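PDB 4JZ6: salicylaldehyde dehydrogenase NahF, which probably catalyses the NAD+-dependent oxidation of salicylaldehyde to salicylate, a step in the breakdown of naphthalene. Local coordinates for residues Leu86-Val91 with Asn123-Ala128; Val186-Ser191 with Leu215-Ser220; Glu412-Ala417 with Met441-Gly446; Ser426-Arg431 with Gly446-Asn451; Ala376-Thr381 with Phe398-Val403. All coordinates share one frame; numbering follows the deposited sequence.

How the contacts relate
Contacts 3 and 4 form one structural block: their centres are about 10 Å apart, they share Gly-446, and Ile-443 and Tyr-445 of contact 3 pack on Ser-426 of contact 4. Both reach the second subunit. Contact 5 pairs strands farther along the sheet to which contact 4 belongs, with centres about 23 Å apart. Contacts 1 and 2 come earlier in the chain, their centres about 19 Å apart; contact 2 lies across the chain's centre from contacts 3 and 4, about 36 Å from contact 4 between centres. In contact 4 the Cys-447 side chain comes within about 7 Å of that of Glu-267, the predicted active-site residue; Phe-125 of contact 1 lies about 13 Å from a bound salicylaldehyde.

Contact 1 (Leu86-Val91 with Asn123-Ala128); sequences LKVADV and NVFREA. With EDO (1,2-ethanediol), chain G.
Val-88 sets one methyl, CG1, almost exactly over the centre of the Phe-125 ring, 3.4 Å from the centroid and 7° off the ring normal, a nearly centred CH-pi contact. CG1 stands anti to the backbone N (chi1 180°), which turns this branch onto the ring. The segments 86-91 and 123-128, of helices 78-94 and 111-130, run antiparallel, their axes at 166° and 7.8 Å apart at closest approach. Such closeness needs a small residue, and Ala-89 supplies it: its CB meets CB of Phe-125 and lies over the face of the Arg-126 guanidinium, 3.6 Å from CZ. Leu-86 CD1 touches the aliphatic part of Arg-126 at CG. At the guanidinium edge NH2 donates to Asp-90 OD1 at 3.0 Å in a salt bridge, while a water joins Asp-90 OD1 to Arg-126 NE. Glu-93 takes a second salt bridge at NH1. A leucine in place of Arg-126 would probably leave Asp-90 and Glu-93 without their shared positive partner. Apolar packing of Val-88 and Phe-125 thus faces the interior, next to helices 170-181 and 195-208, whereas a doubly paired arginine ties the helices together nearer the solvent.

Contact 2 (Val186-Ser191 with Leu215-Ser220); sequences VVFKGS and LNYLNS
The rings of Phe-188 and Tyr-217 run alongside one another from neighbouring strands, but their planes are inclined at 36° and make an oblique pair with centroids 5.2 Å apart. Tyr-217 CE2 sits over one face of the Phe-188 ring. The closest atoms are Phe-188 CD2 and Tyr-217 CD2 at 3.6 Å. Both rings leave their strands with CG anti to the backbone N, which lays them beneath helix 195-208, where both touch Thr-202 and His-198, the latter meeting Phe-188 edge-to-face. On this same face Val-186 lies beside Leu-215, and Leu-215 CD1 also reaches Phe-188 CB. On the other face Val-187 CG1 touches Leu-218 CD1 at 3.6 Å. Strands 186-189 and 215-218 are parallel neighbours joined by a beta-alpha-beta crossover through that helix, in the Rossmann-like part of the aldehyde dehydrogenase fold. Their backbone ladder includes Phe-188 N to Asn-216 O; its last rung, Gly-190 N to Leu-218 O, measures 2.7 Å. A beta carbon at Gly-190 would come too close to Tyr-217 CE2, consistent with a glycine here. Past the strand ends, Asn-219 ND2 donates to Ser-191 O at 2.8 Å, approaching from above the carbonyl plane, and to Tyr-217 OH at 2.9 Å; OD1 accepts from Ser-220 N on a lone pair. Lys-189, bent at chi2 and chi4, curls its NZ back to Gly-190 O, 2.8 Å. Buried amide, phenol and ammonium groups thus find partners locally, so the polar ends can sit inside a largely apolar interior.

Contact 3 (Glu412-Ala417 with Met441-Gly446); sequences EAIRIA and MSIEYG
Tyr-445 OH donates to the backbone oxygen of Ala-417, O, at 2.6 Å, the one hydrogen bond between the two segments. The acceptor lies in the plane of the phenol ring at its edge, whereas seen from Ala-417 the hydroxyl is tilted 30° out of the carbonyl plane. Tyrosine suits the place because its long ring carries the hydroxyl across to the last turn of helix 410-418, where a carbonyl has few helical donors left; CG lies anti to the carbonyl carbon, beside the backbone N (chi1 -71°), which aims the ring there. Small Ala-417 lets Ile-443 come near, with CB 3.8 Å from CG2 of Ile-443. Ile-414 packs beside it, its CD1 3.9 Å from Ser-442 CB. Helix 433-442 ends here, and an inverse gamma turn centred on Glu-444 leads toward strand 447-450. Asn-418, just past 412-417, clamps this bend: its ND2 bonds Ser-442 O and its OD1 takes Glu-444 N. Lys-487 of the second subunit bonds Ile-443 O, so the bend also faces the dimer interface. A phenylalanine at Tyr-445 would probably leave Ala-417 O without its hydroxyl donor and the ring less firmly fixed in rotation. One phenolic bond over a small apolar patch therefore joins a helix end to the connection between helix and strand, with branched and small aliphatic groups filling the space next to it.

Contact 4 (Ser426-Arg431 with Gly446-Asn451); sequences SGVFGR and GCVHIN. With SO4 (sulfate ion), chain E.
Asn-451 lies over one face of the Phe-429 ring, its CA 3.6 Å from the ring centroid and 6° off the normal, a CH-pi contact. The ring also packs against Ala-284, Ala-285 and Ala-288 of helix 282-294. The Asn-451 amide is turned 69° from the ring plane, its polar atoms meeting the backbone of Gly-430: OD1 accepts from Gly-430 N at 3.0 Å, and ND2 gives a weak bond to Gly-430 O. Asparagine suits this spot, for the residue adopts a left-handed backbone conformation that its type tolerates well. The third flat group, the Arg-431 guanidinium, holds a sulfate at its edge, NH2 to O2 at 2.8 Å and NH1 to O3 at 3.2 Å; Ile-282 N, Asn-283 N and Arg-320 NH1 complete the site of this ion, which probably came from the crystallisation liquor. Strands 425-429 and 447-450 are parallel neighbours, linked by the beta-alpha-beta crossover through helix 433-442. Val-428 N to His-449 O, 2.9 Å, and Asn-451 N to Val-428 O, 2.8 Å, are two of the rungs. Ser-426 OG adds a bond to Cys-447 O at 3.0 Å. Beneath the helix, Val-428 meets Val-448 and Ile-450, branched residues at home in strands. Strand 447-450 pairs on its other edge with a strand of the second subunit, continuing the sheet through the dimer; His-449 ND1 bonds Thr-490 OG1 and its ring meets Trp-488 edge-to-face, both of that subunit. Because the Asn-451 amide pairs with the Gly-430 backbone just beyond the strand, the bonding extends past the last rung.

Contact 5 (Ala376-Thr381 with Phe398-Val403); sequences AVMPAT and FGPITV
Strands 381-384 and 401-407 begin here as parallel neighbours in the seven-stranded sheet of the aldehyde dehydrogenase fold, just after an inverse gamma turn centred on Pro-400 and closed by Ile-401 N to Gly-399 O. The hydrogen bonds form a short ladder on either side of Ile-401. Thr-381 N donates to Pro-400 O at 2.9 Å, lying in the carbonyl plane, and Thr-381 O accepts from Thr-402 N at 3.1 Å. CA-H...O contacts support them, Ile-401 CA approaching Thr-381 O at 3.2 Å. Proline suits position 400 because its O, not its N, is used in the ladder, and its ring offers a rigid apolar surface. The remaining contacts are apolar. Met-378 lies with its CB 3.9 Å from Pro-400 CG; its extended chain, CG anti to the backbone N (chi1 -174°), carries the methyl onward to Ile-401. Thr-381 and Ile-401 project together from adjacent strands, with CB of Thr-381 3.9 Å from CG1 of Ile-401. Beta-branched residues suit such strand positions, and Phe-357 of helix 349-362 packs on both. The methyl CE of Met-378 sits 3.8 Å from CB of Ile-401.

Contact 1 (Leu86-Val91 with Asn123-Ala128)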
# COMPACT_ATOMS: atom_id res chain seq x y z
N LEU A 86 3.76 -8.90 -25.95
CA LEU A 86 4.60 -8.44 -27.03
C LEU A 86 3.74 -8.12 -28.26
O LEU A 86 3.93 -7.09 -28.92
CB LEU A 86 5.63 -9.52 -27.37
CG LEU A 86 7.12 -9.23 -27.15
CD1 LEU A 86 7.34 -8.03 -26.25
CD2 LEU A 86 7.82 -10.46 -26.60
N LYS A 87 2.78 -8.99 -28.54
CA LYS A 87 1.87 -8.80 -29.65
C LYS A 87 1.01 -7.54 -29.51
O LYS A 87 0.79 -6.84 -30.50
CB LYS A 87 0.99 -10.03 -29.86
CG LYS A 87 0.22 -10.00 -31.19
CD LYS A 87 -0.38 -11.34 -31.55
CE LYS A 87 -1.00 -11.30 -32.94
NZ LYS A 87 -1.65 -12.60 -33.29
N VAL A 88 0.54 -7.27 -28.30
CA VAL A 88 -0.23 -6.05 -28.04
C VAL A 88 0.55 -4.84 -28.52
O VAL A 88 0.03 -4.00 -29.24
CB VAL A 88 -0.56 -5.85 -26.55
CG1 VAL A 88 -1.35 -4.57 -26.36
CG2 VAL A 88 -1.34 -7.02 -26.01
N ALA A 89 1.82 -4.78 -28.12
CA ALA A 89 2.70 -3.68 -28.52
C ALA A 89 2.79 -3.58 -30.03
O ALA A 89 2.65 -2.49 -30.58
CB ALA A 89 4.08 -3.85 -27.92
N ASP A 90 3.00 -4.70 -30.71
CA ASP A 90 3.06 -4.71 -32.17
C ASP A 90 1.77 -4.16 -32.76
O ASP A 90 1.79 -3.36 -33.70
CB ASP A 90 3.29 -6.13 -32.69
CG ASP A 90 4.68 -6.66 -32.39
OD1 ASP A 90 5.59 -5.84 -32.16
OD2 ASP A 90 4.85 -7.89 -32.41
N VAL A 91 0.64 -4.61 -32.20
CA VAL A 91 -0.68 -4.22 -32.69
C VAL A 91 -0.96 -2.73 -32.46
O VAL A 91 -1.53 -2.06 -33.33
CB VAL A 91 -1.79 -5.09 -32.07
CG1 VAL A 91 -3.17 -4.56 -32.44
CG2 VAL A 91 -1.64 -6.52 -32.52
N ASN A 123 5.77 0.43 -25.46
CA ASN A 123 6.92 0.11 -24.64
C ASN A 123 6.54 -0.46 -23.27
O ASN A 123 7.19 -1.36 -22.76
CB ASN A 123 7.87 1.30 -24.50
CG ASN A 123 9.24 0.87 -24.02
OD1 ASN A 123 9.55 0.96 -22.83
ND2 ASN A 123 10.06 0.38 -24.94
N VAL A 124 5.47 0.07 -22.68
CA VAL A 124 4.95 -0.48 -21.43
C VAL A 124 4.63 -1.95 -21.61
O VAL A 124 5.06 -2.79 -20.81
CB VAL A 124 3.68 0.25 -20.94
CG1 VAL A 124 3.05 -0.50 -19.79
CG2 VAL A 124 4.01 1.66 -20.52
N PHE A 125 3.88 -2.28 -22.66
CA PHE A 125 3.54 -3.66 -22.95
C PHE A 125 4.76 -4.53 -23.19
O PHE A 125 4.77 -5.70 -22.82
CB PHE A 125 2.56 -3.76 -24.13
CG PHE A 125 1.12 -3.61 -23.73
CD1 PHE A 125 0.41 -4.69 -23.24
CD2 PHE A 125 0.48 -2.38 -23.82
CE1 PHE A 125 -0.91 -4.55 -22.86
CE2 PHE A 125 -0.84 -2.23 -23.43
CZ PHE A 125 -1.54 -3.33 -22.95
N ARG A 126 5.80 -3.97 -23.81
CA ARG A 126 7.02 -4.75 -24.01
C ARG A 126 7.78 -4.95 -22.71
O ARG A 126 8.29 -6.04 -22.44
CB ARG A 126 7.91 -4.12 -25.07
CG ARG A 126 7.29 -4.16 -26.43
CD ARG A 126 8.31 -3.99 -27.52
NE ARG A 126 7.69 -4.18 -28.82
CZ ARG A 126 7.21 -3.19 -29.56
NH1 ARG A 126 7.30 -1.94 -29.15
NH2 ARG A 126 6.65 -3.47 -30.73
N GLU A 127 7.86 -3.90 -21.90
CA GLU A 127 8.52 -3.98 -20.61
C GLU A 127 7.78 -4.99 -19.74
O GLU A 127 8.40 -5.85 -19.10
CB GLU A 127 8.52 -2.62 -19.92
CG GLU A 127 9.38 -2.58 -18.66
CD GLU A 127 10.87 -2.68 -18.97
OE1 GLU A 127 11.63 -3.10 -18.08
OE2 GLU A 127 11.27 -2.33 -20.11
N ALA A 128 6.45 -4.89 -19.73
CA ALA A 128 5.64 -5.84 -18.98
C ALA A 128 5.90 -7.25 -19.50
O ALA A 128 6.15 -8.17 -18.72
CB ALA A 128 4.17 -5.48 -19.08
C1 EDO G . 8.69 4.48 -21.48
O1 EDO G . 9.91 3.76 -21.71
C2 EDO G . 7.49 3.55 -21.63
O2 EDO G . 6.28 4.25 -21.28
O HOH W 1 7.31 -6.73 -30.22

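Contact 2 (Val186-Ser191 with Leu215-Ser220)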
# COMPACT_ATOMS: atom_id res chain seq x y z
N VAL A 186 -8.58 -7.79 -15.55
CA VAL A 186 -8.88 -6.41 -15.17
C VAL A 186 -10.20 -5.86 -15.69
O VAL A 186 -10.59 -6.08 -16.84
CB VAL A 186 -7.69 -5.47 -15.50
CG1 VAL A 186 -6.81 -6.09 -16.56
CG2 VAL A 186 -8.17 -4.08 -15.93
N VAL A 187 -10.91 -5.15 -14.82
CA VAL A 187 -12.01 -4.30 -15.22
C VAL A 187 -11.45 -2.89 -15.44
O VAL A 187 -11.05 -2.21 -14.50
CB VAL A 187 -13.13 -4.27 -14.15
CG1 VAL A 187 -14.24 -3.32 -14.57
CG2 VAL A 187 -13.67 -5.67 -13.93
N PHE A 188 -11.41 -2.50 -16.71
CA PHE A 188 -10.83 -1.23 -17.15
C PHE A 188 -11.93 -0.18 -17.26
O PHE A 188 -12.80 -0.26 -18.13
CB PHE A 188 -10.14 -1.46 -18.50
CG PHE A 188 -9.71 -0.19 -19.22
CD1 PHE A 188 -9.37 0.96 -18.52
CD2 PHE A 188 -9.63 -0.17 -20.61
CE1 PHE A 188 -8.99 2.11 -19.20
CE2 PHE A 188 -9.23 0.96 -21.29
CZ PHE A 188 -8.91 2.10 -20.59
N LYS A 189 -11.89 0.82 -16.38
CA LYS A 189 -12.82 1.93 -16.43
C LYS A 189 -12.16 3.11 -17.13
O LYS A 189 -11.22 3.70 -16.60
CB LYS A 189 -13.26 2.34 -15.03
CG LYS A 189 -14.11 3.60 -14.99
CD LYS A 189 -15.49 3.36 -15.59
CE LYS A 189 -16.34 4.63 -15.57
NZ LYS A 189 -15.68 5.81 -16.22
N GLY A 190 -12.67 3.45 -18.31
CA GLY A 190 -12.10 4.50 -19.13
C GLY A 190 -12.62 5.89 -18.79
O GLY A 190 -13.40 6.06 -17.85
N SER A 191 -12.19 6.88 -19.57
CA SER A 191 -12.54 8.27 -19.30
C SER A 191 -13.67 8.77 -20.18
O SER A 191 -13.78 8.42 -21.36
CB SER A 191 -11.33 9.17 -19.49
OG SER A 191 -11.74 10.53 -19.45
N LEU A 215 -9.49 -8.92 -20.18
CA LEU A 215 -9.66 -7.47 -20.16
C LEU A 215 -11.10 -7.08 -20.47
O LEU A 215 -11.65 -7.47 -21.50
CB LEU A 215 -8.72 -6.79 -21.15
CG LEU A 215 -8.88 -5.27 -21.28
CD1 LEU A 215 -8.50 -4.57 -19.98
CD2 LEU A 215 -8.04 -4.73 -22.43
N ASN A 216 -11.71 -6.31 -19.58
CA ASN A 216 -13.08 -5.88 -19.75
C ASN A 216 -13.17 -4.36 -19.62
O ASN A 216 -12.61 -3.78 -18.69
CB ASN A 216 -13.99 -6.57 -18.74
CG ASN A 216 -13.91 -8.10 -18.84
OD1 ASN A 216 -14.70 -8.73 -19.54
ND2 ASN A 216 -12.94 -8.69 -18.14
N TYR A 217 -13.86 -3.72 -20.56
CA TYR A 217 -13.81 -2.26 -20.69
C TYR A 217 -15.15 -1.59 -20.40
O TYR A 217 -16.19 -1.98 -20.93
CB TYR A 217 -13.33 -1.90 -22.10
CG TYR A 217 -13.48 -0.44 -22.48
CD1 TYR A 217 -14.15 -0.08 -23.65
CD2 TYR A 217 -12.94 0.57 -21.70
CE1 TYR A 217 -14.29 1.25 -24.02
CE2 TYR A 217 -13.07 1.91 -22.06
CZ TYR A 217 -13.75 2.24 -23.22
OH TYR A 217 -13.89 3.56 -23.59
N LEU A 218 -15.10 -0.57 -19.55
CA LEU A 218 -16.30 0.17 -19.18
C LEU A 218 -16.05 1.67 -19.32
O LEU A 218 -14.97 2.16 -19.00
CB LEU A 218 -16.69 -0.12 -17.74
CG LEU A 218 -17.10 -1.54 -17.37
CD1 LEU A 218 -17.11 -1.66 -15.87
CD2 LEU A 218 -18.46 -1.87 -17.95
N ASN A 219 -17.06 2.38 -19.81
CA ASN A 219 -17.03 3.83 -19.82
C ASN A 219 -18.43 4.35 -19.54
O ASN A 219 -19.42 3.64 -19.73
CB ASN A 219 -16.52 4.35 -21.16
CG ASN A 219 -15.69 5.61 -21.01
OD1 ASN A 219 -15.90 6.39 -20.09
ND2 ASN A 219 -14.74 5.80 -21.92
N SER A 220 -18.52 5.59 -19.06
CA SER A 220 -19.81 6.16 -18.72
C SER A 220 -19.78 7.68 -18.69
O SER A 220 -18.72 8.30 -18.68
CB SER A 220 -20.27 5.64 -17.35
OG SER A 220 -19.38 6.05 -16.33

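Contact 3 (Glu412-Ala417 with Met441-Gly446)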
# COMPACT_ATOMS: atom_id res chain seq x y z
N GLU A 412 16.50 27.61 1.14
CA GLU A 412 15.15 28.11 0.89
C GLU A 412 14.51 27.41 -0.30
O GLU A 412 13.30 27.19 -0.33
CB GLU A 412 15.14 29.64 0.70
CG GLU A 412 13.73 30.22 0.56
CD GLU A 412 13.71 31.70 0.22
OE1 GLU A 412 14.77 32.26 -0.11
OE2 GLU A 412 12.62 32.31 0.30
N ALA A 413 15.33 27.05 -1.29
CA ALA A 413 14.85 26.29 -2.44
C ALA A 413 14.26 24.95 -1.99
O ALA A 413 13.15 24.58 -2.38
CB ALA A 413 15.96 26.07 -3.44
N ILE A 414 15.01 24.23 -1.17
CA ILE A 414 14.55 22.94 -0.66
C ILE A 414 13.25 23.11 0.13
O ILE A 414 12.31 22.32 -0.01
CB ILE A 414 15.62 22.27 0.23
CG1 ILE A 414 16.86 21.95 -0.62
CG2 ILE A 414 15.08 21.01 0.87
CD1 ILE A 414 18.01 21.35 0.14
N ARG A 415 13.20 24.17 0.94
CA ARG A 415 12.03 24.48 1.75
C ARG A 415 10.79 24.65 0.88
O ARG A 415 9.77 24.00 1.10
CB ARG A 415 12.28 25.75 2.57
CG ARG A 415 11.34 25.96 3.74
CD ARG A 415 11.91 26.96 4.74
NE ARG A 415 12.02 28.31 4.20
CZ ARG A 415 13.16 29.01 4.12
NH1 ARG A 415 14.30 28.48 4.56
NH2 ARG A 415 13.16 30.24 3.62
N ILE A 416 10.90 25.52 -0.12
CA ILE A 416 9.80 25.81 -1.03
C ILE A 416 9.35 24.57 -1.81
O ILE A 416 8.16 24.33 -1.99
CB ILE A 416 10.17 26.94 -2.01
CG1 ILE A 416 10.43 28.23 -1.23
CG2 ILE A 416 9.06 27.16 -3.03
CD1 ILE A 416 10.96 29.35 -2.07
N ALA A 417 10.31 23.77 -2.26
CA ALA A 417 9.96 22.54 -2.95
C ALA A 417 9.24 21.60 -1.99
O ALA A 417 8.21 21.01 -2.33
CB ALA A 417 11.19 21.87 -3.53
N MET A 441 18.34 15.22 -3.40
CA MET A 441 18.15 14.13 -2.46
C MET A 441 17.29 14.52 -1.26
O MET A 441 16.66 13.66 -0.64
CB MET A 441 19.51 13.58 -2.03
CG MET A 441 20.07 12.61 -3.05
SD MET A 441 21.66 11.96 -2.56
CE MET A 441 22.76 13.23 -3.15
N SER A 442 17.24 15.81 -0.97
CA SER A 442 16.51 16.31 0.19
C SER A 442 15.03 16.59 -0.09
O SER A 442 14.22 16.61 0.84
CB SER A 442 17.18 17.57 0.74
OG SER A 442 18.48 17.28 1.22
N ILE A 443 14.67 16.80 -1.36
CA ILE A 443 13.28 17.10 -1.72
C ILE A 443 12.39 15.85 -1.75
O ILE A 443 12.84 14.75 -2.08
CB ILE A 443 13.17 17.87 -3.05
CG1 ILE A 443 13.77 17.07 -4.21
CG2 ILE A 443 13.84 19.24 -2.94
CD1 ILE A 443 13.80 17.83 -5.51
N GLU A 444 11.12 16.05 -1.40
CA GLU A 444 10.17 14.95 -1.20
C GLU A 444 9.37 14.61 -2.46
O GLU A 444 8.17 14.89 -2.55
CB GLU A 444 9.24 15.29 -0.02
CG GLU A 444 9.97 15.35 1.32
CD GLU A 444 9.29 16.26 2.33
OE1 GLU A 444 8.48 17.13 1.93
OE2 GLU A 444 9.58 16.12 3.54
N TYR A 445 10.05 14.00 -3.43
CA TYR A 445 9.45 13.75 -4.74
C TYR A 445 9.72 12.34 -5.24
O TYR A 445 10.80 11.78 -5.02
CB TYR A 445 9.93 14.81 -5.75
CG TYR A 445 9.32 16.17 -5.46
CD1 TYR A 445 8.21 16.62 -6.16
CD2 TYR A 445 9.84 16.98 -4.45
CE1 TYR A 445 7.63 17.84 -5.87
CE2 TYR A 445 9.27 18.21 -4.16
CZ TYR A 445 8.17 18.63 -4.87
OH TYR A 445 7.61 19.85 -4.59
N GLY A 446 8.73 11.75 -5.89
CA GLY A 446 8.87 10.42 -6.44
C GLY A 446 9.88 10.40 -7.58
O GLY A 446 10.55 9.39 -7.79

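Contact 4 (Ser426-Arg431 with Gly446-Asn451)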
# COMPACT_ATOMS: atom_id res chain seq x y z
N SER A 426 10.03 16.34 -10.29
CA SER A 426 10.78 17.57 -10.05
C SER A 426 12.07 17.58 -10.85
O SER A 426 12.58 16.53 -11.25
CB SER A 426 11.10 17.72 -8.56
OG SER A 426 11.99 16.71 -8.14
N GLY A 427 12.59 18.78 -11.09
CA GLY A 427 13.87 18.94 -11.77
C GLY A 427 14.74 19.92 -11.02
O GLY A 427 14.23 20.89 -10.46
N VAL A 428 16.04 19.68 -11.01
CA VAL A 428 16.97 20.57 -10.32
C VAL A 428 18.12 20.98 -11.23
O VAL A 428 18.97 20.16 -11.57
CB VAL A 428 17.58 19.90 -9.06
CG1 VAL A 428 18.48 20.88 -8.35
CG2 VAL A 428 16.48 19.40 -8.14
N PHE A 429 18.16 22.25 -11.62
CA PHE A 429 19.22 22.74 -12.49
C PHE A 429 20.33 23.50 -11.76
O PHE A 429 20.09 24.51 -11.11
CB PHE A 429 18.65 23.61 -13.61
CG PHE A 429 18.25 22.83 -14.83
CD1 PHE A 429 19.07 22.79 -15.94
CD2 PHE A 429 17.05 22.14 -14.86
CE1 PHE A 429 18.70 22.08 -17.07
CE2 PHE A 429 16.67 21.42 -15.98
CZ PHE A 429 17.50 21.39 -17.08
N GLY A 430 21.55 22.99 -11.90
CA GLY A 430 22.71 23.64 -11.32
C GLY A 430 23.97 23.09 -11.95
O GLY A 430 24.08 21.89 -12.18
N ARG A 431 24.93 23.97 -12.25
CA ARG A 431 26.19 23.53 -12.82
C ARG A 431 27.05 22.70 -11.85
O ARG A 431 27.77 21.81 -12.28
CB ARG A 431 26.98 24.72 -13.38
CG ARG A 431 26.45 25.22 -14.71
CD ARG A 431 27.34 26.28 -15.32
NE ARG A 431 27.10 26.41 -16.75
CZ ARG A 431 26.36 27.36 -17.32
NH1 ARG A 431 25.78 28.29 -16.56
NH2 ARG A 431 26.21 27.38 -18.64
N GLY A 446 8.73 11.75 -5.89
CA GLY A 446 8.87 10.42 -6.44
C GLY A 446 9.88 10.40 -7.58
O GLY A 446 10.55 9.39 -7.79
N CYS A 447 9.98 11.51 -8.30
CA CYS A 447 10.94 11.63 -9.40
C CYS A 447 11.75 12.92 -9.29
O CYS A 447 11.18 14.01 -9.19
CB CYS A 447 10.21 11.60 -10.74
SG CYS A 447 9.00 10.28 -10.89
N VAL A 448 13.07 12.79 -9.29
CA VAL A 448 13.98 13.94 -9.27
C VAL A 448 14.92 13.89 -10.48
O VAL A 448 15.59 12.88 -10.71
CB VAL A 448 14.81 13.99 -7.97
CG1 VAL A 448 15.82 15.11 -8.03
CG2 VAL A 448 13.90 14.15 -6.77
N HIS A 449 14.96 14.96 -11.25
CA HIS A 449 15.79 14.98 -12.45
C HIS A 449 16.86 16.06 -12.41
O HIS A 449 16.56 17.25 -12.51
CB HIS A 449 14.92 15.10 -13.70
CG HIS A 449 13.91 14.00 -13.82
ND1 HIS A 449 14.26 12.68 -14.01
CD2 HIS A 449 12.56 14.03 -13.74
CE1 HIS A 449 13.18 11.94 -14.06
NE2 HIS A 449 12.13 12.73 -13.90
N ILE A 450 18.11 15.63 -12.25
CA ILE A 450 19.22 16.57 -12.15
C ILE A 450 19.58 17.11 -13.53
O ILE A 450 20.04 16.37 -14.40
CB ILE A 450 20.45 15.93 -11.49
CG1 ILE A 450 20.09 15.34 -10.12
CG2 ILE A 450 21.57 16.94 -11.38
CD1 ILE A 450 19.39 16.31 -9.19
N ASN A 451 19.36 18.41 -13.71
CA ASN A 451 19.48 19.05 -15.00
C ASN A 451 18.59 18.40 -16.07
O ASN A 451 18.99 18.21 -17.21
CB ASN A 451 20.95 19.11 -15.44
CG ASN A 451 21.80 19.95 -14.51
OD1 ASN A 451 21.44 21.08 -14.18
ND2 ASN A 451 22.91 19.39 -14.06
S SO4 E . 23.99 30.38 -19.32
O1 SO4 E . 24.11 31.82 -19.05
O2 SO4 E . 25.32 29.84 -19.57
O3 SO4 E . 23.41 29.74 -18.15
O4 SO4 E . 23.14 30.15 -20.49

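Contact 5 (Ala376-Thr381 with Phe398-Val403)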
# COMPACT_ATOMS: atom_id res chain seq x y z
N ALA A 376 -12.04 26.22 -22.95
CA ALA A 376 -10.85 25.40 -23.09
C ALA A 376 -9.74 26.12 -23.86
O ALA A 376 -8.74 25.51 -24.23
CB ALA A 376 -11.20 24.09 -23.77
N VAL A 377 -9.92 27.42 -24.08
CA VAL A 377 -8.95 28.20 -24.83
C VAL A 377 -8.16 29.15 -23.91
O VAL A 377 -8.75 29.95 -23.18
CB VAL A 377 -9.63 29.01 -25.96
CG1 VAL A 377 -8.59 29.74 -26.79
CG2 VAL A 377 -10.45 28.08 -26.83
N MET A 378 -6.83 29.06 -23.97
CA MET A 378 -5.96 29.89 -23.14
C MET A 378 -4.60 30.05 -23.82
O MET A 378 -4.06 29.08 -24.36
CB MET A 378 -5.77 29.25 -21.77
CG MET A 378 -4.99 30.11 -20.76
SD MET A 378 -4.91 29.36 -19.11
CE MET A 378 -4.22 30.71 -18.17
N PRO A 379 -4.05 31.27 -23.81
CA PRO A 379 -2.68 31.46 -24.28
C PRO A 379 -1.68 30.95 -23.24
O PRO A 379 -2.04 30.85 -22.07
CB PRO A 379 -2.56 32.98 -24.41
CG PRO A 379 -3.63 33.53 -23.51
CD PRO A 379 -4.74 32.55 -23.54
N ALA A 380 -0.47 30.62 -23.68
CA ALA A 380 0.57 30.22 -22.74
C ALA A 380 0.81 31.36 -21.76
O ALA A 380 1.09 32.49 -22.15
CB ALA A 380 1.85 29.87 -23.48
N THR A 381 0.69 31.05 -20.47
CA THR A 381 0.71 32.08 -19.44
C THR A 381 1.75 31.78 -18.35
O THR A 381 1.85 30.66 -17.86
CB THR A 381 -0.68 32.22 -18.79
OG1 THR A 381 -1.66 32.50 -19.81
CG2 THR A 381 -0.70 33.35 -17.78
N PHE A 398 -4.52 22.54 -14.10
CA PHE A 398 -4.39 21.74 -15.32
C PHE A 398 -4.55 22.60 -16.56
O PHE A 398 -5.64 22.69 -17.13
CB PHE A 398 -5.41 20.60 -15.32
CG PHE A 398 -4.79 19.24 -15.31
CD1 PHE A 398 -3.83 18.91 -14.36
CD2 PHE A 398 -5.16 18.28 -16.25
CE1 PHE A 398 -3.25 17.65 -14.35
CE2 PHE A 398 -4.58 17.02 -16.24
CZ PHE A 398 -3.63 16.71 -15.29
N GLY A 399 -3.46 23.23 -16.99
CA GLY A 399 -3.52 24.13 -18.12
C GLY A 399 -2.18 24.69 -18.54
O GLY A 399 -1.17 24.48 -17.86
N PRO A 400 -2.16 25.41 -19.68
CA PRO A 400 -0.97 26.08 -20.22
C PRO A 400 -0.62 27.33 -19.41
O PRO A 400 -0.48 28.43 -19.96
CB PRO A 400 -1.40 26.46 -21.63
CG PRO A 400 -2.87 26.66 -21.53
CD PRO A 400 -3.34 25.62 -20.54
N ILE A 401 -0.50 27.15 -18.10
CA ILE A 401 -0.11 28.22 -17.20
C ILE A 401 0.89 27.64 -16.20
O ILE A 401 0.83 26.45 -15.88
CB ILE A 401 -1.33 28.83 -16.47
CG1 ILE A 401 -0.91 30.02 -15.60
CG2 ILE A 401 -2.05 27.78 -15.65
CD1 ILE A 401 -2.07 30.70 -14.89
N THR A 402 1.82 28.47 -15.73
CA THR A 402 2.81 28.04 -14.75
C THR A 402 3.30 29.24 -13.94
O THR A 402 3.20 30.39 -14.38
CB THR A 402 3.98 27.30 -15.43
OG1 THR A 402 4.70 26.54 -14.46
CG2 THR A 402 4.92 28.27 -16.13
N VAL A 403 3.81 28.98 -12.73
CA VAL A 403 4.19 30.05 -11.81
C VAL A 403 5.67 30.08 -11.44
O VAL A 403 6.33 29.04 -11.33
CB VAL A 403 3.35 30.01 -10.51
CG1 VAL A 403 1.87 30.07 -10.84
CG2 VAL A 403 3.67 28.77 -9.70